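Hypothetical protein (Methanosarcina mazei, PDB 2I1S) is of unknown function, a single-chain archaeal protein of the plasmid pRiA4b ORF-3-like family built around a mixed beta sheet. Local coordinates at residues I22-Q27 / Q42-W47; E151-V156 / L170-D175. All coordinates share one frame; numbering follows the deposited sequence.

Interaction 1 (I22-Q27 / Q42-W47)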
ATOM      1  N   ILE A  22       2.662   8.226   6.071  1.00 33.27           N
ATOM      2  CA  ILE A  22       3.071   7.973   4.699  1.00 31.89           C
ATOM      3  C   ILE A  22       1.808   7.457   3.995  1.00 31.95           C
ATOM      4  O   ILE A  22       1.218   6.474   4.454  1.00 31.46           O
ATOM      5  CB  ILE A  22       4.191   6.896   4.616  1.00 32.44           C
ATOM      6  CG1 ILE A  22       5.440   7.246   5.473  1.00 30.94           C
ATOM      7  CG2 ILE A  22       4.548   6.597   3.178  1.00 31.44           C
ATOM      8  CD1 ILE A  22       6.400   6.063   5.630  1.00 29.79           C
ATOM      9  N   TRP A  23       1.367   8.141   2.931  1.00 30.70           N
ATOM     10  CA  TRP A  23       0.128   7.748   2.231  1.00 29.77           C
ATOM     11  C   TRP A  23       0.190   8.075   0.759  1.00 29.44           C
ATOM     12  O   TRP A  23       1.016   8.889   0.330  1.00 29.55           O
ATOM     13  CB  TRP A  23      -1.137   8.378   2.848  1.00 28.70           C
ATOM     14  CG  TRP A  23      -1.157   9.919   2.785  1.00 28.06           C
ATOM     15  CD1 TRP A  23      -0.666  10.767   3.732  1.00 25.49           C
ATOM     16  CD2 TRP A  23      -1.623  10.745   1.707  1.00 26.59           C
ATOM     17  NE1 TRP A  23      -0.814  12.050   3.337  1.00 28.37           N
ATOM     18  CE2 TRP A  23      -1.382  12.083   2.088  1.00 26.97           C
ATOM     19  CE3 TRP A  23      -2.187  10.486   0.434  1.00 26.39           C
ATOM     20  CZ2 TRP A  23      -1.713  13.189   1.263  1.00 26.56           C
ATOM     21  CZ3 TRP A  23      -2.528  11.575  -0.379  1.00 27.20           C
ATOM     22  CH2 TRP A  23      -2.314  12.930   0.062  1.00 25.64           C
ATOM     23  N   ARG A  24      -0.692   7.406   0.008  1.00 29.54           N
ATOM     24  CA  ARG A  24      -0.921   7.609  -1.439  1.00 29.31           C
ATOM     25  C   ARG A  24      -2.405   7.561  -1.728  1.00 28.88           C
ATOM     26  O   ARG A  24      -3.172   6.832  -1.067  1.00 29.14           O
ATOM     27  CB  ARG A  24      -0.265   6.505  -2.274  1.00 28.40           C
ATOM     28  CG  ARG A  24       1.064   6.083  -1.770  1.00 32.00           C
ATOM     29  CD  ARG A  24       2.043   7.123  -2.161  1.00 32.96           C
ATOM     30  NE  ARG A  24       3.455   6.728  -2.029  1.00 29.94           N
ATOM     31  CZ  ARG A  24       4.275   7.261  -1.143  1.00 27.90           C
ATOM     32  NH1 ARG A  24       5.531   6.946  -1.172  1.00 26.37           N
ATOM     33  NH2 ARG A  24       3.830   8.118  -0.232  1.00 28.56           N
ATOM     34  N   ARG A  25      -2.841   8.340  -2.694  1.00 29.16           N
ATOM     35  CA  ARG A  25      -4.232   8.213  -3.143  1.00 30.11           C
ATOM     36  C   ARG A  25      -4.201   7.693  -4.576  1.00 30.17           C
ATOM     37  O   ARG A  25      -3.454   8.194  -5.394  1.00 30.25           O
ATOM     38  CB  ARG A  25      -5.016   9.551  -2.974  1.00 30.55           C
ATOM     39  CG  ARG A  25      -6.017   9.497  -1.840  1.00 31.38           C
ATOM     40  CD  ARG A  25      -6.812  10.800  -1.616  1.00 30.16           C
ATOM     41  NE  ARG A  25      -6.099  11.497  -0.574  1.00 33.23           N
ATOM     42  CZ  ARG A  25      -6.462  11.643   0.690  1.00 31.23           C
ATOM     43  NH1 ARG A  25      -7.629  11.247   1.135  1.00 31.60           N
ATOM     44  NH2 ARG A  25      -5.628  12.243   1.505  1.00 33.22           N
ATOM     45  N   ILE A  26      -4.935   6.631  -4.847  1.00 30.61           N
ATOM     46  CA  ILE A  26      -4.979   6.059  -6.195  1.00 30.93           C
ATOM     47  C   ILE A  26      -6.424   5.829  -6.621  1.00 32.06           C
ATOM     48  O   ILE A  26      -7.303   5.647  -5.764  1.00 32.30           O
ATOM     49  CB  ILE A  26      -4.181   4.710  -6.317  1.00 30.91           C
ATOM     50  CG1 ILE A  26      -4.851   3.578  -5.506  1.00 29.92           C
ATOM     51  CG2 ILE A  26      -2.674   4.919  -6.021  1.00 28.45           C
ATOM     52  CD1 ILE A  26      -4.235   2.140  -5.713  1.00 29.34           C
ATOM     53  N   GLN A  27      -6.676   5.821  -7.933  1.00 32.14           N
ATOM     54  CA  GLN A  27      -7.997   5.390  -8.423  1.00 31.86           C
ATOM     55  C   GLN A  27      -7.871   4.090  -9.234  1.00 32.32           C
ATOM     56  O   GLN A  27      -7.031   3.979 -10.139  1.00 32.34           O
ATOM     57  CB  GLN A  27      -8.662   6.491  -9.221  1.00 31.35           C
ATOM     58  CG  GLN A  27      -8.813   7.818  -8.464  1.00 32.03           C
ATOM     59  CD  GLN A  27      -9.337   8.918  -9.354  1.00 34.23           C
ATOM     60  OE1 GLN A  27      -9.927   8.631 -10.395  1.00 36.55           O
ATOM     61  NE2 GLN A  27      -9.138  10.187  -8.957  1.00 33.15           N
ATOM     62  N   GLN A  42       2.062  -2.323  -4.480  1.00 33.38           N
ATOM     63  CA  GLN A  42       3.507  -2.491  -4.678  1.00 32.93           C
ATOM     64  C   GLN A  42       4.101  -1.314  -5.450  1.00 32.67           C
ATOM     65  O   GLN A  42       5.233  -0.880  -5.168  1.00 32.91           O
ATOM     66  CB  GLN A  42       3.845  -3.812  -5.425  1.00 33.69           C
ATOM     67  CG  GLN A  42       3.615  -5.098  -4.655  1.00 31.05           C
ATOM     68  CD  GLN A  42       4.488  -5.220  -3.436  1.00 29.09           C
ATOM     69  OE1 GLN A  42       5.688  -5.309  -3.543  1.00 27.83           O
ATOM     70  NE2 GLN A  42       3.874  -5.269  -2.260  1.00 31.82           N
ATOM     71  N   ALA A  43       3.335  -0.832  -6.430  1.00 32.06           N
ATOM     72  CA  ALA A  43       3.721   0.245  -7.335  1.00 32.01           C
ATOM     73  C   ALA A  43       3.839   1.580  -6.629  1.00 31.99           C
ATOM     74  O   ALA A  43       4.874   2.234  -6.749  1.00 32.02           O
ATOM     75  CB  ALA A  43       2.743   0.342  -8.495  1.00 31.87           C
ATOM     76  N   VAL A  44       2.819   1.949  -5.847  1.00 32.66           N
ATOM     77  CA  VAL A  44       2.791   3.259  -5.151  1.00 32.55           C
ATOM     78  C   VAL A  44       3.796   3.364  -4.029  1.00 32.42           C
ATOM     79  O   VAL A  44       4.286   4.476  -3.740  1.00 32.57           O
ATOM     80  CB  VAL A  44       1.357   3.748  -4.665  1.00 32.77           C
ATOM     81  CG1 VAL A  44       0.458   3.912  -5.810  1.00 31.26           C
ATOM     82  CG2 VAL A  44       0.750   2.816  -3.598  1.00 33.04           C
ATOM     83  N   MET A  45       4.126   2.206  -3.450  1.00 32.60           N
ATOM     84  CA  MET A  45       5.123   2.077  -2.373  1.00 32.52           C
ATOM     85  C   MET A  45       6.524   1.785  -2.844  1.00 33.99           C
ATOM     86  O   MET A  45       7.446   1.646  -2.031  1.00 35.06           O
ATOM     87  CB  MET A  45       4.692   1.002  -1.375  1.00 30.97           C
ATOM     88  CG  MET A  45       3.424   1.386  -0.548  1.00 29.77           C
ATOM     89  SD  MET A  45       3.285   3.053   0.140  1.00 19.14           S
ATOM     90  CE  MET A  45       1.585   2.946   0.644  1.00 25.51           C
ATOM     91  N   ASP A  46       6.707   1.665  -4.155  1.00 35.71           N
ATOM     92  CA  ASP A  46       8.010   1.331  -4.718  1.00 36.79           C
ATOM     93  C   ASP A  46       8.638   0.064  -4.058  1.00 36.63           C
ATOM     94  O   ASP A  46       9.852  -0.036  -3.770  1.00 36.37           O
ATOM     95  CB  ASP A  46       8.904   2.582  -4.681  1.00 38.59           C
ATOM     96  CG  ASP A  46      10.160   2.433  -5.519  1.00 41.94           C
ATOM     97  OD1 ASP A  46      10.239   1.460  -6.320  1.00 45.25           O
ATOM     98  OD2 ASP A  46      11.063   3.306  -5.378  1.00 47.04           O
ATOM     99  N   TRP A  47       7.767  -0.916  -3.818  1.00 36.35           N
ATOM    100  CA  TRP A  47       8.182  -2.206  -3.308  1.00 35.20           C
ATOM    101  C   TRP A  47       8.513  -3.166  -4.469  1.00 34.97           C
ATOM    102  O   TRP A  47       8.258  -2.870  -5.632  1.00 35.08           O
ATOM    103  CB  TRP A  47       7.108  -2.758  -2.360  1.00 33.64           C
ATOM    104  CG  TRP A  47       7.076  -2.093  -1.000  1.00 33.77           C
ATOM    105  CD1 TRP A  47       8.121  -1.461  -0.360  1.00 32.80           C
ATOM    106  CD2 TRP A  47       5.959  -2.026  -0.087  1.00 32.23           C
ATOM    107  NE1 TRP A  47       7.717  -0.999   0.863  1.00 33.32           N
ATOM    108  CE2 TRP A  47       6.400  -1.330   1.060  1.00 33.30           C
ATOM    109  CE3 TRP A  47       4.633  -2.489  -0.129  1.00 35.01           C
ATOM    110  CZ2 TRP A  47       5.554  -1.068   2.153  1.00 33.49           C
ATOM    111  CZ3 TRP A  47       3.782  -2.214   0.972  1.00 33.01           C
ATOM    112  CH2 TRP A  47       4.260  -1.538   2.095  1.00 31.92           C
TER
HETATM  113  O   HOH W   1       6.675   5.658  -3.344  1.00 34.90           O

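Interaction 2 (E151-V156 / L170-D175)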
ATOM      1  N   GLU A 151      11.838   3.847  11.648  1.00 42.72           N
ATOM      2  CA  GLU A 151      11.903   5.030  12.507  1.00 44.39           C
ATOM      3  C   GLU A 151      13.268   5.179  13.208  1.00 45.20           C
ATOM      4  O   GLU A 151      13.757   6.295  13.342  1.00 45.39           O
ATOM      5  CB  GLU A 151      10.743   5.081  13.502  1.00 44.28           C
ATOM      6  CG  GLU A 151       9.399   5.442  12.865  1.00 47.56           C
ATOM      7  CD  GLU A 151       9.118   6.960  12.728  1.00 51.64           C
ATOM      8  OE1 GLU A 151      10.072   7.759  12.532  1.00 51.92           O
ATOM      9  OE2 GLU A 151       7.913   7.357  12.824  1.00 52.39           O
ATOM     10  N   GLU A 152      13.877   4.079  13.648  1.00 46.19           N
ATOM     11  CA  GLU A 152      15.223   4.137  14.240  1.00 48.33           C
ATOM     12  C   GLU A 152      16.252   4.726  13.268  1.00 48.43           C
ATOM     13  O   GLU A 152      17.002   5.617  13.636  1.00 49.17           O
ATOM     14  CB  GLU A 152      15.709   2.762  14.698  1.00 47.67           C
ATOM     15  CG  GLU A 152      15.027   2.209  15.934  1.00 49.56           C
ATOM     16  CD  GLU A 152      15.413   0.737  16.198  1.00 51.54           C
ATOM     17  OE1 GLU A 152      16.339   0.227  15.494  1.00 55.28           O
ATOM     18  OE2 GLU A 152      14.794   0.095  17.102  1.00 53.62           O
ATOM     19  N   MET A 153      16.300   4.228  12.036  1.00 49.04           N
ATOM     20  CA  MET A 153      17.106   4.858  10.979  1.00 49.07           C
ATOM     21  C   MET A 153      16.847   6.383  10.827  1.00 50.36           C
ATOM     22  O   MET A 153      17.789   7.147  10.786  1.00 50.18           O
ATOM     23  CB  MET A 153      16.877   4.148   9.653  1.00 48.93           C
ATOM     24  CG  MET A 153      17.622   2.794   9.577  1.00 49.15           C
ATOM     25  SD  MET A 153      17.698   1.948   7.993  1.00 47.36           S
ATOM     26  CE  MET A 153      16.030   1.925   7.493  1.00 50.35           C
ATOM     27  N   LEU A 154      15.582   6.816  10.770  1.00 51.13           N
ATOM     28  CA  LEU A 154      15.252   8.247  10.639  1.00 52.55           C
ATOM     29  C   LEU A 154      15.710   9.083  11.812  1.00 53.70           C
ATOM     30  O   LEU A 154      16.051  10.243  11.627  1.00 54.43           O
ATOM     31  CB  LEU A 154      13.752   8.484  10.396  1.00 52.63           C
ATOM     32  CG  LEU A 154      13.138   7.887   9.123  1.00 51.45           C
ATOM     33  CD1 LEU A 154      11.732   8.385   8.964  1.00 51.20           C
ATOM     34  CD2 LEU A 154      13.994   8.218   7.892  1.00 51.43           C
ATOM     35  N   GLU A 155      15.703   8.491  13.012  1.00 54.90           N
ATOM     36  CA  GLU A 155      16.183   9.141  14.240  1.00 55.64           C
ATOM     37  C   GLU A 155      17.695   9.361  14.169  1.00 55.59           C
ATOM     38  O   GLU A 155      18.177  10.476  14.424  1.00 55.59           O
ATOM     39  CB  GLU A 155      15.802   8.336  15.498  1.00 55.70           C
ATOM     40  CG  GLU A 155      14.360   8.480  15.923  1.00 57.21           C
ATOM     41  CD  GLU A 155      13.992   9.923  16.312  1.00 60.57           C
ATOM     42  OE1 GLU A 155      14.466  10.430  17.363  1.00 61.20           O
ATOM     43  OE2 GLU A 155      13.209  10.553  15.571  1.00 61.72           O
ATOM     44  N   VAL A 156      18.423   8.299  13.835  1.00 55.16           N
ATOM     45  CA  VAL A 156      19.842   8.384  13.453  1.00 55.82           C
ATOM     46  C   VAL A 156      20.124   9.511  12.448  1.00 56.66           C
ATOM     47  O   VAL A 156      21.076  10.275  12.625  1.00 57.10           O
ATOM     48  CB  VAL A 156      20.375   7.036  12.870  1.00 55.54           C
ATOM     49  CG1 VAL A 156      21.686   7.239  12.136  1.00 55.39           C
ATOM     50  CG2 VAL A 156      20.535   5.982  13.960  1.00 54.33           C
ATOM     51  N   LEU A 170      24.682   4.787   4.400  1.00 51.73           N
ATOM     52  CA  LEU A 170      25.097   3.747   3.471  1.00 51.81           C
ATOM     53  C   LEU A 170      23.922   2.805   3.173  1.00 51.90           C
ATOM     54  O   LEU A 170      23.679   2.440   2.017  1.00 51.60           O
ATOM     55  CB  LEU A 170      26.332   2.989   3.991  1.00 51.28           C
ATOM     56  CG  LEU A 170      27.077   2.080   2.986  1.00 51.89           C
ATOM     57  CD1 LEU A 170      27.768   2.839   1.840  1.00 50.80           C
ATOM     58  CD2 LEU A 170      28.093   1.162   3.685  1.00 50.55           C
ATOM     59  N   TRP A 171      23.175   2.489   4.236  1.00 52.37           N
ATOM     60  CA  TRP A 171      22.037   1.574   4.212  1.00 52.62           C
ATOM     61  C   TRP A 171      20.916   2.132   3.303  1.00 52.43           C
ATOM     62  O   TRP A 171      20.425   1.427   2.419  1.00 52.23           O
ATOM     63  CB  TRP A 171      21.509   1.324   5.655  1.00 52.18           C
ATOM     64  CG  TRP A 171      20.717   0.059   5.815  1.00 52.84           C
ATOM     65  CD1 TRP A 171      21.108  -1.070   6.486  1.00 53.11           C
ATOM     66  CD2 TRP A 171      19.383  -0.217   5.320  1.00 53.41           C
ATOM     67  NE1 TRP A 171      20.119  -2.027   6.436  1.00 53.08           N
ATOM     68  CE2 TRP A 171      19.050  -1.534   5.729  1.00 53.73           C
ATOM     69  CE3 TRP A 171      18.426   0.530   4.609  1.00 52.73           C
ATOM     70  CZ2 TRP A 171      17.806  -2.139   5.408  1.00 53.91           C
ATOM     71  CZ3 TRP A 171      17.192  -0.075   4.279  1.00 52.53           C
ATOM     72  CH2 TRP A 171      16.903  -1.399   4.670  1.00 53.14           C
ATOM     73  N   LEU A 172      20.548   3.396   3.528  1.00 51.66           N
ATOM     74  CA  LEU A 172      19.435   4.042   2.833  1.00 51.65           C
ATOM     75  C   LEU A 172      19.860   4.699   1.537  1.00 51.08           C
ATOM     76  O   LEU A 172      19.022   4.967   0.689  1.00 50.89           O
ATOM     77  CB  LEU A 172      18.739   5.071   3.763  1.00 51.72           C
ATOM     78  CG  LEU A 172      17.918   4.558   4.961  1.00 50.81           C
ATOM     79  CD1 LEU A 172      17.614   5.685   5.925  1.00 48.18           C
ATOM     80  CD2 LEU A 172      16.624   3.912   4.491  1.00 49.21           C
ATOM     81  N   GLY A 173      21.161   4.944   1.391  1.00 50.94           N
ATOM     82  CA  GLY A 173      21.711   5.595   0.198  1.00 51.48           C
ATOM     83  C   GLY A 173      21.881   7.101   0.343  1.00 52.34           C
ATOM     84  O   GLY A 173      21.150   7.768   1.103  1.00 52.57           O
ATOM     85  N   ASP A 174      22.823   7.645  -0.420  1.00 52.64           N
ATOM     86  CA  ASP A 174      23.157   9.076  -0.380  1.00 52.96           C
ATOM     87  C   ASP A 174      21.969   9.975  -0.585  1.00 52.33           C
ATOM     88  O   ASP A 174      21.801  10.952   0.135  1.00 52.67           O
ATOM     89  CB  ASP A 174      24.185   9.423  -1.473  1.00 53.31           C
ATOM     90  CG  ASP A 174      25.585   9.489  -0.943  1.00 54.80           C
ATOM     91  OD1 ASP A 174      25.736   9.592   0.301  1.00 56.20           O
ATOM     92  OD2 ASP A 174      26.532   9.434  -1.767  1.00 56.19           O
ATOM     93  N   ASP A 175      21.187   9.643  -1.608  1.00 51.60           N
ATOM     94  CA  ASP A 175      20.119  10.489  -2.124  1.00 51.60           C
ATOM     95  C   ASP A 175      18.791  10.321  -1.392  1.00 50.11           C
ATOM     96  O   ASP A 175      17.818  10.992  -1.714  1.00 50.05           O
ATOM     97  CB  ASP A 175      19.929  10.244  -3.634  1.00 52.49           C
ATOM     98  CG  ASP A 175      19.995   8.741  -4.023  1.00 56.06           C
ATOM     99  OD1 ASP A 175      19.351   8.352  -5.043  1.00 57.95           O
ATOM    100  OD2 ASP A 175      20.706   7.954  -3.333  1.00 58.39           O
TER

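Interaction 1 (I22-Q27 / Q42-W47)
A bend at chi2 (-77°) turns the Arg24 chain, whose CG lies beside the backbone N, so that its guanidinium meets the backbone of Val44. Arg24 NE donates to Val44 O at 2.9 Å, with an N-H...O angle of 171°. The bond is thus nearly straight, and the oxygen lies at the guanidinium edge, close to its plane. At the acceptor the approach is off-centre: NE stands 45° out of the carbonyl plane and so is not on a lone pair. A water reinforces the link, accepting from Arg24 NH1 at 2.8 Å and donating to Val44 O. Arg24 NH2 folds back onto Trp23 O at 3.0 Å and also reaches Arg137 O, so all three guanidinium nitrogens have partners and rotation of the group is restricted.

Val44 O lies at the end of helix 34-44, which closes in a Schellman motif: Trp47 N bonds to Gln42 O, Asp46 N bonds to Ala43 O, and Asp46 has positive phi. The next carbonyl, that of Val44, meets the arginine, whose charge probably suits the negative end of the helix dipole. The helix end is thereby tied to strand 22-29, an inner strand of the mixed sheet, flanked antiparallel by 7-15 and 131-136.

Apolar contacts flank the polar link. Arg24 CG lies 3.7 Å from Val44 CB, the two side chains running antiparallel as they pass, while Met45 CE touches the same CG at 4.0 Å. Met45 SD sits over one guanidinium face, displaced toward its rim, and Phe181 makes a cation-pi contact with Arg24. Farther along the strand, Ile26 CG2 presses on Val44 CG1 at 3.3 Å, closer than normal van der Waals contact.

Interaction 2 (E151-V156 / L170-D175)
Met153 lays its sulfur over the face of the Trp171 indole, a Met-aromatic contact between two helices. SD is 4.1 Å from the centroid of the Trp171 six-membered ring and 26° off the ring normal, which places it over the face and displaced toward the rim; its nearest ring atom is Trp171 CE3, at 3.7 Å. The methyl shares this face: Met153 CE lies 4.2 Å from the same centroid, in a CH-pi contact. The bend at chi3 (-51°) accounts for this double approach by folding CE back from the extended position over the same ring face as the sulfur.

The same methyl meets Leu172, CE to CD2 at 3.6 Å, and Met153 CB comes within 4.1 Å of Leu172 CD1. A serine at Leu172 would probably leave the Met153 methyl without its apolar neighbour on that flank, freeing the thioether to turn off the ring.

The contact joins helix 146-157 to the C-terminal end of helix 165-172, which ends at Leu172, Gly173 being the first residue outside it, with positive phi. Nearby, Ser144 touches both Met153 and Trp171, and Pro141 touches Leu172. Trp171 is exposed and also touches a crystal neighbour, so its setting may owe something to the lattice. With a thioether, an indole face and aliphatic carbons meeting and no polar pair among them, the contact rests on dispersion and polarisability.

Overall arrangement
The two contacts differ in depth: interaction 1 is centred 5 Å from the middle of the chain, on the sheet, whereas interaction 2 lies 21 Å out, in the helical part at the surface. Their centres are 21 Å apart and their nearest atoms about 7 Å, so they do not touch. They occur in series along the chain, and residues following strand 131-136 run between them: Val140 offers its carbonyl to Trp47 NE1 of interaction 1, while Pro141 and Ser144 lie against interaction 2. Phe181 marks the return of the chain, past helix 165-172, to the sheet. With the function unknown, neither contact can be assigned to an active site.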